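Local coordinates for Endonuclease/exonuclease/phosphatase (Beutenbergia cavernae DSM 12333, PDB 4RUW), which is a zinc-containing member of the endonuclease/exonuclease/phosphatase family, with a DNase I-like domain joined to a C-terminal Ig-like domain, its precise function being unassigned, at residues T354-R357 / P358-R362; L263-T266 / W267-V270. All blocks are in the same frame, centred on the assembly; numbering follows the deposited sequence.

Contact 1. Residues T354-R357 / P358-R362; sequences TASR and PGRLR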
# COMPACT_ATOMS: atom_id res chain seq x y z
N THR A 354 -11.80 -8.32 12.47
CA THR A 354 -12.79 -8.54 11.42
C THR A 354 -13.64 -9.74 11.78
O THR A 354 -13.12 -10.79 12.15
CB THR A 354 -12.12 -8.78 10.05
OG1 THR A 354 -11.17 -7.74 9.77
CG2 THR A 354 -13.16 -8.82 8.94
N ALA A 355 -14.96 -9.57 11.69
CA ALA A 355 -15.89 -10.68 11.88
C ALA A 355 -16.59 -10.94 10.56
O ALA A 355 -17.02 -10.00 9.89
CB ALA A 355 -16.92 -10.35 12.97
N SER A 356 -16.72 -12.20 10.17
CA SER A 356 -17.44 -12.53 8.95
C SER A 356 -18.22 -13.83 9.10
O SER A 356 -18.03 -14.57 10.06
CB SER A 356 -16.48 -12.62 7.76
OG SER A 356 -15.51 -13.63 7.95
N ARG A 357 -19.12 -14.10 8.16
CA ARG A 357 -19.89 -15.33 8.17
C ARG A 357 -19.08 -16.45 7.51
O ARG A 357 -18.30 -16.20 6.59
CB ARG A 357 -21.21 -15.15 7.42
CG ARG A 357 -22.13 -14.08 8.00
CD ARG A 357 -23.42 -13.99 7.20
NE ARG A 357 -24.27 -12.88 7.63
CZ ARG A 357 -24.18 -11.64 7.15
NH1 ARG A 357 -23.27 -11.36 6.23
NH2 ARG A 357 -24.99 -10.69 7.60
N PRO A 358 -19.24 -17.69 8.00
CA PRO A 358 -20.04 -18.06 9.17
C PRO A 358 -19.19 -18.19 10.42
O PRO A 358 -18.40 -19.12 10.54
CB PRO A 358 -20.60 -19.44 8.78
CG PRO A 358 -19.84 -19.87 7.52
CD PRO A 358 -18.73 -18.89 7.31
N GLY A 359 -19.35 -17.25 11.35
CA GLY A 359 -18.71 -17.33 12.64
C GLY A 359 -17.20 -17.30 12.62
O GLY A 359 -16.55 -17.98 13.42
N ARG A 360 -16.62 -16.51 11.72
CA ARG A 360 -15.17 -16.36 11.68
C ARG A 360 -14.72 -15.04 12.28
O ARG A 360 -15.35 -14.00 12.06
CB ARG A 360 -14.64 -16.51 10.26
CG ARG A 360 -13.12 -16.57 10.19
CD ARG A 360 -12.63 -17.01 8.81
NE ARG A 360 -12.41 -18.44 8.72
CZ ARG A 360 -11.78 -19.03 7.70
NH1 ARG A 360 -11.61 -20.35 7.69
NH2 ARG A 360 -11.32 -18.30 6.70
N LEU A 361 -13.65 -15.09 13.06
CA LEU A 361 -13.06 -13.89 13.63
C LEU A 361 -11.59 -13.84 13.24
O LEU A 361 -10.91 -14.87 13.18
CB LEU A 361 -13.19 -13.90 15.15
CG LEU A 361 -14.62 -13.80 15.68
CD1 LEU A 361 -14.68 -14.07 17.18
CD2 LEU A 361 -15.21 -12.44 15.36
N ARG A 362 -11.10 -12.63 12.96
CA ARG A 362 -9.70 -12.41 12.66
C ARG A 362 -9.20 -11.20 13.43
O ARG A 362 -9.86 -10.16 13.45
CB ARG A 362 -9.48 -12.18 11.15
CG ARG A 362 -8.02 -11.90 10.78
CD ARG A 362 -7.86 -11.59 9.30
NE ARG A 362 -8.58 -10.37 8.94
CZ ARG A 362 -8.91 -10.03 7.70
NH1 ARG A 362 -8.57 -10.81 6.69
NH2 ARG A 362 -9.58 -8.90 7.47
O HOH W 1 -8.69 -8.19 10.90
O HOH W 2 -13.24 -12.68 9.91
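T354 and R362 face each other as a hydrogen-bonded antiparallel pair: T354 N donates a hydrogen bond to R362 O at 2.8 Å, and R362 N returns the bond to T354 O. S356 and R360 form the next such pair, with R360 N 2.9 Å from S356 O and S356 N donating in turn to R360 O. Between them, A355 and L361 make the non-hydrogen-bonded pair, and A355 CB rests 3.6 Å from L361 CD2 on the buried side of the sheet.

T354 and R362 also run side by side on the other face. In R362 the bend at chi3 (63°) brings the guanidinium edge alongside T354, where NH2 donates to T354 OG1 at 3.0 Å with an N-H...O angle of 151°. That guanidinium is held from outside as well, NH1 by F304 O and NH2 by P302 O. One water accepts from R362 NE at 2.9 Å and also bonds T354 OG1; a second donates to T354 O and bonds S356 OG at 3.1 Å. T354 O thus accepts from both R362 N and a water, and T354 OG1 accepts from R362 NH2 besides bonding its water. R360 O and R362 O each take a weak water bond in addition to a backbone N-H.

The chain reverses through a cis peptide before P358 and through G359, whose phi is positive (63°). G359 and R360 both lie opposite S356, which makes this a G1 beta bulge closing a beta hairpin of the Ig-like domain.

Contact 2. Residues L263-T266 / W267-V270; sequences LADT and WRQV
D265 and Q269 meet where a short edge strand of the DNase I-like domain, 264-265, runs directly into a single weakly bonded helical turn. W267 N makes a weak bond to a water that also donates to D265 OD1 at 2.9 Å; the indole leads away, and its NE1 bonds D272 O. R268 follows, its CB packed 3.8 Å from D265 CG, and the two side chains cross nearly at right angles, with carboxylate and guanidinium planes 88° apart. Their charged ends do not touch: a water lying in the guanidinium plane accepts from R268 NH1 and donates to D265 OD2 at 2.7 Å. The direct salt bridge of D265 is to R294, while R268 NH2 hydrogen-bonds N368 OD1.

Q269 N then donates to T266 O at 3.1 Å, with a weak second bond to D265 O. Bending at chi2 (-53°) folds the Q269 side chain back toward the strand, leaving OE1 to S364 OG. Its NE2 donates to D265 O at 3.1 Å, with the acceptor in the amide plane but the donor 42° above the carbonyl plane. Last comes V270, whose N closes on W267 O at 3.1 Å.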
# COMPACT_ATOMS: atom_id res chain seq x y z
N LEU A 263 -7.93 -0.42 6.45
CA LEU A 263 -7.06 -0.96 5.41
C LEU A 263 -5.91 -1.73 6.04
O LEU A 263 -5.32 -1.26 7.00
CB LEU A 263 -6.53 0.16 4.52
CG LEU A 263 -7.57 0.80 3.60
CD1 LEU A 263 -7.06 2.07 2.98
CD2 LEU A 263 -7.92 -0.20 2.49
N ALA A 264 -5.60 -2.90 5.49
CA ALA A 264 -4.51 -3.74 5.98
C ALA A 264 -3.35 -3.67 4.99
O ALA A 264 -3.56 -3.78 3.78
CB ALA A 264 -4.99 -5.17 6.13
N ASP A 265 -2.15 -3.50 5.53
CA ASP A 265 -0.92 -3.51 4.76
C ASP A 265 -0.65 -4.98 4.43
O ASP A 265 -0.23 -5.75 5.30
CB ASP A 265 0.18 -2.91 5.64
CG ASP A 265 1.56 -2.88 4.98
OD1 ASP A 265 1.81 -3.57 3.96
OD2 ASP A 265 2.41 -2.16 5.54
N THR A 266 -0.93 -5.37 3.19
CA THR A 266 -0.98 -6.80 2.90
C THR A 266 0.37 -7.49 3.06
O THR A 266 0.44 -8.58 3.62
CB THR A 266 -1.61 -7.11 1.52
OG1 THR A 266 -0.81 -6.54 0.48
CG2 THR A 266 -3.05 -6.56 1.45
N TRP A 267 1.45 -6.83 2.62
CA TRP A 267 2.78 -7.41 2.78
C TRP A 267 3.04 -7.79 4.23
O TRP A 267 3.51 -8.89 4.53
CB TRP A 267 3.85 -6.42 2.32
CG TRP A 267 5.23 -6.99 2.46
CD1 TRP A 267 6.05 -6.95 3.56
CD2 TRP A 267 5.95 -7.73 1.46
NE1 TRP A 267 7.23 -7.61 3.30
CE2 TRP A 267 7.19 -8.10 2.02
CE3 TRP A 267 5.66 -8.11 0.14
CZ2 TRP A 267 8.13 -8.84 1.31
CZ3 TRP A 267 6.61 -8.83 -0.56
CH2 TRP A 267 7.83 -9.18 0.02
N ARG A 268 2.73 -6.87 5.13
CA ARG A 268 3.05 -7.02 6.53
C ARG A 268 2.21 -8.10 7.23
O ARG A 268 2.57 -8.56 8.31
CB ARG A 268 2.84 -5.65 7.17
CG ARG A 268 3.33 -5.47 8.56
CD ARG A 268 3.09 -4.02 8.95
NE ARG A 268 3.78 -3.72 10.19
CZ ARG A 268 4.04 -2.49 10.61
NH1 ARG A 268 3.63 -1.43 9.91
NH2 ARG A 268 4.68 -2.34 11.76
N GLN A 269 1.11 -8.52 6.62
CA GLN A 269 0.31 -9.61 7.17
C GLN A 269 1.01 -10.95 7.00
O GLN A 269 0.87 -11.83 7.84
CB GLN A 269 -1.07 -9.69 6.51
CG GLN A 269 -1.88 -8.41 6.48
CD GLN A 269 -2.02 -7.76 7.84
OE1 GLN A 269 -2.60 -8.33 8.75
NE2 GLN A 269 -1.49 -6.55 7.97
N VAL A 270 1.74 -11.11 5.89
CA VAL A 270 2.26 -12.42 5.52
C VAL A 270 3.78 -12.52 5.49
O VAL A 270 4.32 -13.62 5.48
CB VAL A 270 1.72 -12.91 4.15
CG1 VAL A 270 0.25 -13.31 4.25
CG2 VAL A 270 1.97 -11.89 3.05
O HOH W 3 1.98 -3.85 1.11
O HOH W 4 1.72 -0.76 7.76

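In the fold
From the N terminus, the chain passes the zinc site of H98, D100, H107 and H137 before reaching contact 2, where strand 264-265 at the edge of one six-stranded sheet turns into helix 266-270. That turn lies against strands 304-311 and 324-330 of the other sheet, so it bridges the two. Contact 1 comes later, closing the hairpin of strands 349-356 and 360-367 in the Ig-like domain. The contacts are in series, neither enclosing nor crossing the other. Their centres are 18 Å apart and their nearest atoms about 6 Å, yet both help join the domains: L263 O bonds Q352 NE2 on strand 349-356, Q269 O bonds R403 NE, and T354 touches P302.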